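Local coordinates for congerin II (Conger myriaster, PDB 1IS3), which binds beta-galactosides such as lactose as a homodimeric galectin, its physiological role being not yet known, at residues S31-E36 against L120-G125; Y16-G21 against Q87-F92; H95-Q100 against V107-R112; V22-A27 against A124-L129. One frame throughout, in Å; residues are numbered along the deposited sequence.

Contact 1. Residues S31-E36 against L120-G125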
# COMPACT_ATOMS: atom_id res chain seq x y z
N SER A 31 14.10 -4.61 -7.18
CA SER A 31 13.15 -4.35 -8.26
C SER A 31 11.84 -3.76 -7.77
O SER A 31 11.47 -4.01 -6.61
CB SER A 31 12.85 -5.63 -9.05
OG SER A 31 12.32 -6.71 -8.30
N ILE A 32 11.13 -3.06 -8.64
CA ILE A 32 9.77 -2.61 -8.39
C ILE A 32 8.94 -3.46 -9.40
O ILE A 32 9.28 -3.57 -10.60
CB ILE A 32 9.64 -1.09 -8.69
CG1 ILE A 32 10.52 -0.29 -7.70
CG2 ILE A 32 8.14 -0.68 -8.62
CD1 ILE A 32 10.82 1.18 -8.18
N ASN A 33 7.83 -4.02 -8.93
CA ASN A 33 7.05 -4.97 -9.73
C ASN A 33 5.57 -4.61 -9.70
O ASN A 33 5.06 -4.32 -8.61
CB ASN A 33 7.21 -6.39 -9.15
CG ASN A 33 8.66 -6.81 -9.14
OD1 ASN A 33 9.17 -7.20 -10.18
ND2 ASN A 33 9.41 -6.68 -8.05
N VAL A 34 4.89 -4.58 -10.84
CA VAL A 34 3.48 -4.25 -10.93
C VAL A 34 2.87 -5.45 -11.65
O VAL A 34 3.34 -5.85 -12.73
CB VAL A 34 3.30 -2.95 -11.77
CG1 VAL A 34 1.83 -2.66 -12.00
CG2 VAL A 34 3.92 -1.76 -11.02
N GLY A 35 1.86 -6.10 -11.08
CA GLY A 35 1.22 -7.23 -11.74
C GLY A 35 0.06 -7.77 -10.92
O GLY A 35 -0.73 -7.01 -10.34
N GLU A 36 -0.01 -9.09 -10.93
CA GLU A 36 -1.10 -9.80 -10.29
C GLU A 36 -0.57 -10.64 -9.15
O GLU A 36 -1.31 -10.84 -8.19
CB GLU A 36 -1.83 -10.78 -11.24
CG GLU A 36 -2.37 -10.25 -12.57
CD GLU A 36 -2.81 -11.24 -13.70
OE1 GLU A 36 -3.61 -10.80 -14.55
OE2 GLU A 36 -2.38 -12.42 -13.78
N LEU A 120 -1.37 -5.88 -7.60
CA LEU A 120 -0.22 -6.07 -6.73
C LEU A 120 0.94 -5.17 -7.16
O LEU A 120 1.30 -5.14 -8.35
CB LEU A 120 0.23 -7.54 -6.76
CG LEU A 120 1.48 -7.89 -5.92
CD1 LEU A 120 1.15 -7.68 -4.45
CD2 LEU A 120 1.91 -9.31 -6.12
N ILE A 121 1.50 -4.42 -6.23
CA ILE A 121 2.68 -3.62 -6.47
C ILE A 121 3.64 -4.08 -5.39
O ILE A 121 3.22 -4.12 -4.22
CB ILE A 121 2.32 -2.13 -6.30
CG1 ILE A 121 1.37 -1.69 -7.38
CG2 ILE A 121 3.59 -1.32 -6.34
CD1 ILE A 121 0.24 -0.86 -6.75
N TYR A 122 4.89 -4.47 -5.64
CA TYR A 122 5.79 -4.82 -4.57
C TYR A 122 7.22 -4.52 -4.94
O TYR A 122 7.59 -4.45 -6.13
CB TYR A 122 5.68 -6.30 -4.19
CG TYR A 122 6.21 -7.36 -5.15
CD1 TYR A 122 7.49 -7.88 -4.98
CD2 TYR A 122 5.38 -7.90 -6.12
CE1 TYR A 122 7.94 -8.95 -5.76
CE2 TYR A 122 5.83 -8.97 -6.91
CZ TYR A 122 7.11 -9.50 -6.73
OH TYR A 122 7.53 -10.59 -7.50
N LEU A 123 8.02 -4.37 -3.90
CA LEU A 123 9.46 -4.16 -4.03
C LEU A 123 10.11 -5.43 -3.53
O LEU A 123 9.69 -5.97 -2.49
CB LEU A 123 9.93 -2.96 -3.19
CG LEU A 123 11.42 -2.62 -3.25
CD1 LEU A 123 11.68 -1.17 -3.61
CD2 LEU A 123 12.00 -2.97 -1.90
N ALA A 124 11.15 -5.88 -4.22
CA ALA A 124 11.91 -7.04 -3.77
C ALA A 124 13.41 -6.70 -3.87
O ALA A 124 13.84 -5.77 -4.55
CB ALA A 124 11.61 -8.24 -4.65
N GLY A 125 14.24 -7.46 -3.16
CA GLY A 125 15.69 -7.27 -3.19
C GLY A 125 16.24 -6.26 -2.17
O GLY A 125 15.66 -6.00 -1.11
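Tyr122 O is gripped twice by Asn33. The backbone Asn33 N donates to Tyr122 O at 2.8 Å, arriving nearly along the C=O axis, and the side-chain Asn33 ND2 adds a weak, long bond to the same Tyr122 O at 3.5 Å. The amide is fixed more firmly elsewhere: ND2 of Asn33 gives a straighter bond to Ser31 OG (2.9 Å, 161° at the hydrogen), two residues back on the same face, while OD1 is hydrogen-bonded to His44 ND1 of strand 40-48, a residue of the glycan pocket. With both amide atoms engaged, the plane of Asn33 is held at 30° to the Tyr122 ring. Asn33 CB lies over one face of that ring, 3.8 Å from its centroid, a CH-pi contact. Tyr122 CG sits between its own backbone N and carbonyl carbon (chi1 70°), which turns the ring across Asn33.

Strands 31-34 and 120-125 are antiparallel within the sugar-binding sheet of the galectin beta-sandwich. Ser31, Asn33, Leu120, Tyr122 and Ala124 share one face, and Tyr122 OH there bonds a bound MES molecule. The alternate residues turn to the other face, where Ile32 CG1 meets Leu123 CD1 at 4.3 Å and Val34 CG2 meets Ile121 CG1 at 4.4 Å. Phe11 also packs on Val34 and Ile121 on that side. At the far end Gly35 N reaches Leu120 O at 2.9 Å, just where the chain turns a corner.

Contact 2. Residues Y16-G21 against Q87-F92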
# COMPACT_ATOMS: atom_id res chain seq x y z
N TYR A 16 -1.82 7.34 -10.74
CA TYR A 16 -0.37 7.49 -10.63
C TYR A 16 0.06 6.79 -9.36
O TYR A 16 -0.60 6.85 -8.32
CB TYR A 16 0.07 8.95 -10.50
CG TYR A 16 -0.11 9.72 -11.80
CD1 TYR A 16 -1.40 9.95 -12.30
CD2 TYR A 16 1.01 10.15 -12.54
CE1 TYR A 16 -1.59 10.60 -13.53
CE2 TYR A 16 0.83 10.81 -13.78
CZ TYR A 16 -0.47 11.03 -14.26
OH TYR A 16 -0.69 11.63 -15.51
N LEU A 17 1.17 6.09 -9.46
CA LEU A 17 1.82 5.41 -8.34
C LEU A 17 3.15 6.11 -8.09
O LEU A 17 4.00 6.15 -9.01
CB LEU A 17 2.11 3.96 -8.70
CG LEU A 17 3.02 3.16 -7.75
CD1 LEU A 17 2.31 3.02 -6.39
CD2 LEU A 17 3.38 1.80 -8.37
N THR A 18 3.37 6.65 -6.89
CA THR A 18 4.68 7.18 -6.53
C THR A 18 5.18 6.42 -5.32
O THR A 18 4.46 6.30 -4.32
CB THR A 18 4.61 8.65 -6.19
OG1 THR A 18 4.12 9.28 -7.38
CG2 THR A 18 5.96 9.26 -5.79
N VAL A 19 6.38 5.85 -5.42
CA VAL A 19 6.99 5.15 -4.30
C VAL A 19 8.32 5.81 -4.00
O VAL A 19 8.98 6.34 -4.90
CB VAL A 19 7.26 3.63 -4.58
CG1 VAL A 19 5.93 2.88 -4.60
CG2 VAL A 19 7.98 3.43 -5.91
N GLY A 20 8.68 5.85 -2.71
CA GLY A 20 9.96 6.38 -2.29
C GLY A 20 10.62 5.34 -1.42
O GLY A 20 9.94 4.52 -0.77
N GLY A 21 11.94 5.34 -1.41
CA GLY A 21 12.63 4.39 -0.61
C GLY A 21 14.11 4.69 -0.53
O GLY A 21 14.58 5.78 -0.88
N GLN A 87 13.03 8.03 -5.70
CA GLN A 87 11.60 8.30 -5.83
C GLN A 87 11.22 7.96 -7.27
O GLN A 87 11.92 8.42 -8.18
CB GLN A 87 11.35 9.77 -5.54
CG GLN A 87 9.88 10.09 -5.59
CD GLN A 87 9.58 11.43 -4.93
OE1 GLN A 87 8.84 12.25 -5.46
NE2 GLN A 87 10.12 11.72 -3.75
N THR A 88 10.18 7.17 -7.50
CA THR A 88 9.77 6.76 -8.84
C THR A 88 8.27 6.91 -8.95
O THR A 88 7.52 6.57 -8.01
CB THR A 88 10.15 5.29 -9.10
OG1 THR A 88 11.55 5.21 -8.82
CG2 THR A 88 9.86 4.83 -10.52
N THR A 89 7.86 7.41 -10.11
CA THR A 89 6.46 7.55 -10.43
C THR A 89 6.14 6.77 -11.70
O THR A 89 6.89 6.80 -12.68
CB THR A 89 6.07 9.06 -10.64
OG1 THR A 89 6.29 9.69 -9.38
CG2 THR A 89 4.60 9.30 -11.06
N ILE A 90 5.03 6.04 -11.65
CA ILE A 90 4.60 5.19 -12.74
C ILE A 90 3.15 5.50 -13.08
O ILE A 90 2.31 5.69 -12.18
CB ILE A 90 4.77 3.69 -12.32
CG1 ILE A 90 6.21 3.40 -11.95
CG2 ILE A 90 4.28 2.77 -13.46
CD1 ILE A 90 6.43 2.03 -11.30
N THR A 91 2.83 5.58 -14.36
CA THR A 91 1.45 5.63 -14.82
C THR A 91 1.42 4.76 -16.09
O THR A 91 2.49 4.32 -16.56
CB THR A 91 1.03 7.10 -15.12
OG1 THR A 91 1.45 7.85 -14.01
CG2 THR A 91 -0.47 7.29 -15.31
N PHE A 92 0.25 4.47 -16.66
CA PHE A 92 0.21 3.63 -17.83
C PHE A 92 -1.08 3.81 -18.59
O PHE A 92 -2.08 4.32 -18.04
CB PHE A 92 0.37 2.14 -17.42
CG PHE A 92 -0.77 1.55 -16.58
CD1 PHE A 92 -0.74 1.67 -15.20
CD2 PHE A 92 -1.85 0.90 -17.21
CE1 PHE A 92 -1.81 1.15 -14.44
CE2 PHE A 92 -2.90 0.38 -16.45
CZ PHE A 92 -2.88 0.51 -15.07
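Thr18 crosses the side chain of Thr89, and their hydroxyls, Thr18 OG1 and Thr89 OG1, share a hydrogen bond of 3.0 Å in which either may be the donor. Thr89 places CG2 anti to its backbone N, and this leaves OG1 beside the N, directed at strand 17-21. The same Thr89 CG2 approaches the Tyr16 ring at its edge, 4.0 Å from CD2 of Tyr16. Thr91 also lies against a face of that ring, but it has two conformers and the contact is doubtful. Thr18 CG2 continues the row to the aliphatic part of Gln87, touching its CG at 4.0 Å.

On the other face Leu17 CD2 meets Ile90 CD1 at 4.2 Å. Paired backbone bonds at Leu17-Ile90 and Val19-Thr88 fix the antiparallel register, the straightest being Leu17 N to Ile90 O (3.0 Å, 172°). Strand 85-92 is the central strand of the five-stranded sheet of the galectin sandwich and 17-23 its neighbour. Strand 127-134 flanks 17-23 on its other edge, with Phe131 packing on Thr18 and Gln87, strand 96-100 borders 85-92, and Phe11 of strand 10-12 covers Leu17 and Ile90 from the opposing sheet.

Contact 3. Residues H95-Q100 against V107-R112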
# COMPACT_ATOMS: atom_id res chain seq x y z
N HIS A 95 -1.25 0.67 -23.78
CA HIS A 95 -0.10 0.34 -24.61
C HIS A 95 1.28 0.50 -23.99
O HIS A 95 2.21 -0.19 -24.41
CB HIS A 95 -0.09 1.19 -25.87
CG HIS A 95 -1.26 0.78 -26.74
ND1 HIS A 95 -2.38 1.46 -26.99
CD2 HIS A 95 -1.36 -0.45 -27.34
CE1 HIS A 95 -3.15 0.66 -27.71
NE2 HIS A 95 -2.53 -0.48 -27.91
N THR A 96 1.40 1.36 -22.97
CA THR A 96 2.70 1.79 -22.49
C THR A 96 2.72 2.04 -20.99
O THR A 96 1.79 2.71 -20.52
CB THR A 96 3.12 3.13 -23.18
OG1 THR A 96 2.96 2.94 -24.58
CG2 THR A 96 4.53 3.57 -22.82
N PHE A 97 3.76 1.57 -20.28
CA PHE A 97 4.07 2.03 -18.92
C PHE A 97 5.03 3.22 -19.03
O PHE A 97 6.03 3.17 -19.75
CB PHE A 97 4.79 1.01 -18.05
CG PHE A 97 3.86 -0.13 -17.62
CD1 PHE A 97 3.18 -0.04 -16.41
CD2 PHE A 97 3.73 -1.26 -18.42
CE1 PHE A 97 2.36 -1.07 -15.99
CE2 PHE A 97 2.90 -2.31 -18.00
CZ PHE A 97 2.23 -2.21 -16.79
N TYR A 98 4.69 4.29 -18.33
CA TYR A 98 5.49 5.52 -18.30
C TYR A 98 6.11 5.63 -16.91
O TYR A 98 5.36 5.77 -15.91
CB TYR A 98 4.58 6.72 -18.57
CG TYR A 98 4.06 6.74 -19.99
CD1 TYR A 98 2.74 6.35 -20.25
CD2 TYR A 98 4.89 7.19 -21.02
CE1 TYR A 98 2.22 6.42 -21.55
CE2 TYR A 98 4.38 7.26 -22.32
CZ TYR A 98 3.05 6.88 -22.57
OH TYR A 98 2.51 6.97 -23.83
N ILE A 99 7.43 5.56 -16.85
CA ILE A 99 8.16 5.56 -15.60
C ILE A 99 8.99 6.84 -15.53
O ILE A 99 9.67 7.17 -16.52
CB ILE A 99 9.07 4.30 -15.53
CG1 ILE A 99 8.28 3.00 -15.63
CG2 ILE A 99 9.76 4.28 -14.18
CD1 ILE A 99 9.04 1.96 -16.47
N GLN A 100 8.98 7.54 -14.40
CA GLN A 100 9.81 8.72 -14.23
C GLN A 100 10.72 8.47 -13.05
O GLN A 100 10.28 8.02 -11.98
CB GLN A 100 8.96 9.94 -14.01
CG GLN A 100 9.88 11.17 -13.96
CD GLN A 100 9.25 12.44 -14.54
OE1 GLN A 100 9.94 13.33 -15.06
NE2 GLN A 100 7.92 12.61 -14.51
N VAL A 107 11.61 6.39 -18.57
CA VAL A 107 11.76 5.15 -19.31
C VAL A 107 10.33 4.73 -19.64
O VAL A 107 9.39 4.98 -18.87
CB VAL A 107 12.58 4.07 -18.42
CG1 VAL A 107 12.14 4.09 -17.00
CG2 VAL A 107 12.40 2.66 -18.97
N GLU A 108 10.11 4.18 -20.83
CA GLU A 108 8.80 3.68 -21.24
C GLU A 108 8.95 2.19 -21.51
O GLU A 108 10.01 1.75 -21.99
CB GLU A 108 8.30 4.34 -22.51
CG GLU A 108 7.97 5.81 -22.39
CD GLU A 108 9.19 6.73 -22.27
OE1 GLU A 108 10.13 6.57 -23.06
OE2 GLU A 108 9.22 7.57 -21.36
N PHE A 109 7.96 1.35 -21.26
CA PHE A 109 8.06 -0.08 -21.46
C PHE A 109 6.68 -0.50 -21.95
O PHE A 109 5.70 0.03 -21.43
CB PHE A 109 8.41 -0.72 -20.13
CG PHE A 109 8.48 -2.23 -20.18
CD1 PHE A 109 9.55 -2.86 -20.81
CD2 PHE A 109 7.46 -2.99 -19.57
CE1 PHE A 109 9.59 -4.26 -20.83
CE2 PHE A 109 7.51 -4.38 -19.60
CZ PHE A 109 8.57 -5.01 -20.23
N PRO A 110 6.48 -1.34 -22.97
CA PRO A 110 5.17 -1.73 -23.44
C PRO A 110 4.31 -2.45 -22.38
O PRO A 110 4.78 -3.26 -21.56
CB PRO A 110 5.47 -2.62 -24.65
CG PRO A 110 6.78 -3.26 -24.28
CD PRO A 110 7.54 -2.09 -23.67
N ASN A 111 3.02 -2.17 -22.46
CA ASN A 111 2.02 -2.90 -21.67
C ASN A 111 1.67 -4.11 -22.54
O ASN A 111 0.72 -4.08 -23.32
CB ASN A 111 0.81 -2.01 -21.46
CG ASN A 111 -0.28 -2.62 -20.61
OD1 ASN A 111 -1.13 -1.87 -20.14
ND2 ASN A 111 -0.35 -3.89 -20.33
N ARG A 112 2.44 -5.17 -22.42
CA ARG A 112 2.36 -6.34 -23.29
C ARG A 112 1.05 -7.10 -23.25
O ARG A 112 0.59 -7.63 -24.26
CB ARG A 112 3.50 -7.27 -22.95
CG ARG A 112 4.83 -6.65 -23.34
CD ARG A 112 6.01 -7.47 -22.85
NE ARG A 112 7.26 -7.00 -23.44
CZ ARG A 112 8.47 -7.36 -23.02
NH1 ARG A 112 9.52 -6.84 -23.65
NH2 ARG A 112 8.64 -8.17 -21.98
O HOH W 1 7.86 7.88 -19.10
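Phe97 N donates to Phe109 O at 2.7 Å, the shortest hydrogen bond between segments 95-100 and 107-112, and Phe109 N returns one to Phe97 O at 3.1 Å. The same double pairing recurs at Ile99 and Val107, where Ile99 N meets Val107 O almost head-on, with a C=O...N angle of 174°. Together they define a beta hairpin at one edge of the five-stranded sheet of the galectin sandwich. A fifth backbone bond extends the pairing beyond the strands: Asn111 N reaches His95 O at 2.9 Å, but from well above the carbonyl plane, as Asn111 centres an inverse gamma turn and the chain is already leaving the sheet.

On the outer face a water lies 2.7 Å from Glu108 OE2 and at the edge of the Tyr98 ring; the same OE2 also bonds Thr106 OG1. Glu108 CG, placed beside the backbone N (chi1 -67°), lies 3.6 Å from Tyr98 CD2, and the bend at chi2 then turns the carboxylate, whose plane is 50° from that of the ring. Thr96 CG2 covers a face of that same ring.

The inner face is aromatic and aliphatic. The Phe97 ring carries Phe109 O and Pro110 O at its edge, and Met43 and Leu60 of the sugar-binding sheet pack onto this layer from across the sandwich, Met43 on both phenylalanines and Leu60 on Phe109. Arg112 is hydrogen-bonded to Gln71 O, Ser62 and Asn61, and CZ at the rim of Phe109 points at a face of its guanidinium, 3.6 Å above the plane and over its centre.

Contact 4. Residues V22-A27 against A124-L129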
# COMPACT_ATOMS: atom_id res chain seq x y z
N VAL A 22 14.82 3.69 -0.03
CA VAL A 22 16.25 3.82 0.24
C VAL A 22 16.92 2.55 -0.24
O VAL A 22 16.46 1.43 0.05
CB VAL A 22 16.57 3.95 1.78
CG1 VAL A 22 18.07 4.26 1.96
CG2 VAL A 22 15.74 5.04 2.41
N VAL A 23 18.01 2.71 -1.00
CA VAL A 23 18.79 1.57 -1.46
C VAL A 23 19.73 1.09 -0.35
O VAL A 23 20.37 1.91 0.31
CB VAL A 23 19.59 1.96 -2.71
CG1 VAL A 23 20.34 0.75 -3.23
CG2 VAL A 23 18.68 2.53 -3.78
N ASN A 24 19.86 -0.20 -0.10
CA ASN A 24 20.77 -0.69 0.91
C ASN A 24 22.20 -0.37 0.55
O ASN A 24 22.53 -0.29 -0.64
CB ASN A 24 20.75 -2.18 1.07
CG ASN A 24 19.42 -2.76 1.54
OD1 ASN A 24 19.29 -3.99 1.59
ND2 ASN A 24 18.40 -2.01 1.91
N SER A 25 23.07 -0.21 1.55
CA SER A 25 24.50 0.00 1.34
C SER A 25 24.76 -1.47 0.92
O SER A 25 24.15 -2.44 1.38
CB SER A 25 25.24 0.15 2.65
OG SER A 25 24.72 1.33 3.24
N ASN A 26 25.70 -1.70 0.05
CA ASN A 26 26.06 -3.01 -0.48
C ASN A 26 25.03 -3.77 -1.29
O ASN A 26 25.14 -4.98 -1.50
CB ASN A 26 26.64 -3.93 0.63
CG ASN A 26 27.74 -3.26 1.46
OD1 ASN A 26 28.58 -2.51 0.96
ND2 ASN A 26 27.70 -3.46 2.77
N ALA A 27 24.03 -3.05 -1.81
CA ALA A 27 22.97 -3.64 -2.60
C ALA A 27 23.55 -4.29 -3.85
O ALA A 27 24.45 -3.75 -4.48
CB ALA A 27 21.94 -2.60 -3.09
N ALA A 124 11.15 -5.88 -4.22
CA ALA A 124 11.91 -7.04 -3.77
C ALA A 124 13.41 -6.70 -3.87
O ALA A 124 13.84 -5.77 -4.55
CB ALA A 124 11.61 -8.24 -4.65
N GLY A 125 14.24 -7.46 -3.16
CA GLY A 125 15.69 -7.27 -3.19
C GLY A 125 16.24 -6.26 -2.17
O GLY A 125 15.66 -6.00 -1.11
N ASP A 126 17.39 -5.65 -2.49
CA ASP A 126 18.16 -4.88 -1.54
C ASP A 126 17.85 -3.38 -1.41
O ASP A 126 18.68 -2.49 -1.67
CB ASP A 126 19.62 -5.05 -1.86
CG ASP A 126 20.14 -6.47 -1.78
OD1 ASP A 126 21.10 -6.75 -2.51
OD2 ASP A 126 19.64 -7.29 -1.01
N ALA A 127 16.61 -3.12 -0.99
CA ALA A 127 16.11 -1.76 -0.77
C ALA A 127 14.88 -1.83 0.15
O ALA A 127 14.42 -2.92 0.53
CB ALA A 127 15.69 -1.08 -2.08
N ARG A 128 14.39 -0.69 0.60
CA ARG A 128 13.19 -0.67 1.40
C ARG A 128 12.36 0.51 0.94
O ARG A 128 12.91 1.46 0.36
CB ARG A 128 13.58 -0.54 2.87
CG ARG A 128 14.40 0.67 3.22
CD ARG A 128 15.00 0.46 4.61
NE ARG A 128 15.94 1.52 4.94
CZ ARG A 128 15.54 2.68 5.49
NH1 ARG A 128 14.24 2.92 5.80
NH2 ARG A 128 16.45 3.66 5.69
N LEU A 129 11.06 0.43 1.14
CA LEU A 129 10.19 1.55 0.80
C LEU A 129 9.88 2.36 2.05
O LEU A 129 9.83 1.82 3.16
CB LEU A 129 8.85 1.09 0.16
CG LEU A 129 8.86 0.44 -1.25
CD1 LEU A 129 7.45 0.06 -1.71
CD2 LEU A 129 9.52 1.46 -2.21
O HOH W 2 18.02 0.51 2.99
O HOH W 3 23.59 -7.04 -0.13
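Arg128 runs alongside Val22, both side chains pointing the same way. From CB the chain steps to CG between the backbone N and the carbonyl carbon (chi1 58°), where CG lies 3.9 Å from Val22 O, and then extends straight to NE, which is 4.0 Å from Val22 CB and gives a weak bond to a water. CZ follows over the valine, and at the tip NH2 comes to 3.6 Å from Val22 CG2, so one face of the guanidinium is covered near its rim by a valine methyl. The same water also accepts from Asn24 ND2 at 2.8 Å, linking the arginine, weakly, to Asn24 at the start of the turn.

Backbone bonds between Val22 and Arg128 run in both directions, joining strands 17-23 and 127-134 in the five-stranded sheet of the galectin sandwich. Past Val23 the chain leaves in a type II turn, Asn24 to Ala27, leading to strand 29-34 of the other sheet, while the opposite segment makes a similar change of sheet through the inverse gamma turn at Asp126. The two connections meet: Asn24 N donates to Asp126 O at 3.0 Å from above the carbonyl plane, and Ala27 CB touches Asp126 CB at 3.6 Å. Asp126 OD1 is held by Thr28 N. Leu129, farther along strand 127-134, also packs on Ile9 of the second subunit.

In the fold
Contacts 2 and 3 lie in one sheet of the sandwich, where Thr91 O and Tyr98 N, 2.8 Å apart, probably bond strands 85-92 and 96-100. Contact 1 belongs to the facing sheet and meets contact 2 across the core, Ile121 CG2 lying 3.7 Å from Leu17 CD2. Contact 4 bridges the two sheets at one end: it shares Ala124 and Gly125 with contact 1, and its Leu129 CD2 reaches Leu123 CD1 at 3.7 Å. Contacts 3 and 4 lie on opposite sides of the chain's centre, their own centres about 23 Å apart. Contact 1 backs the sugar site: the side chain of Ser31 is about 6 Å from the bound galactose.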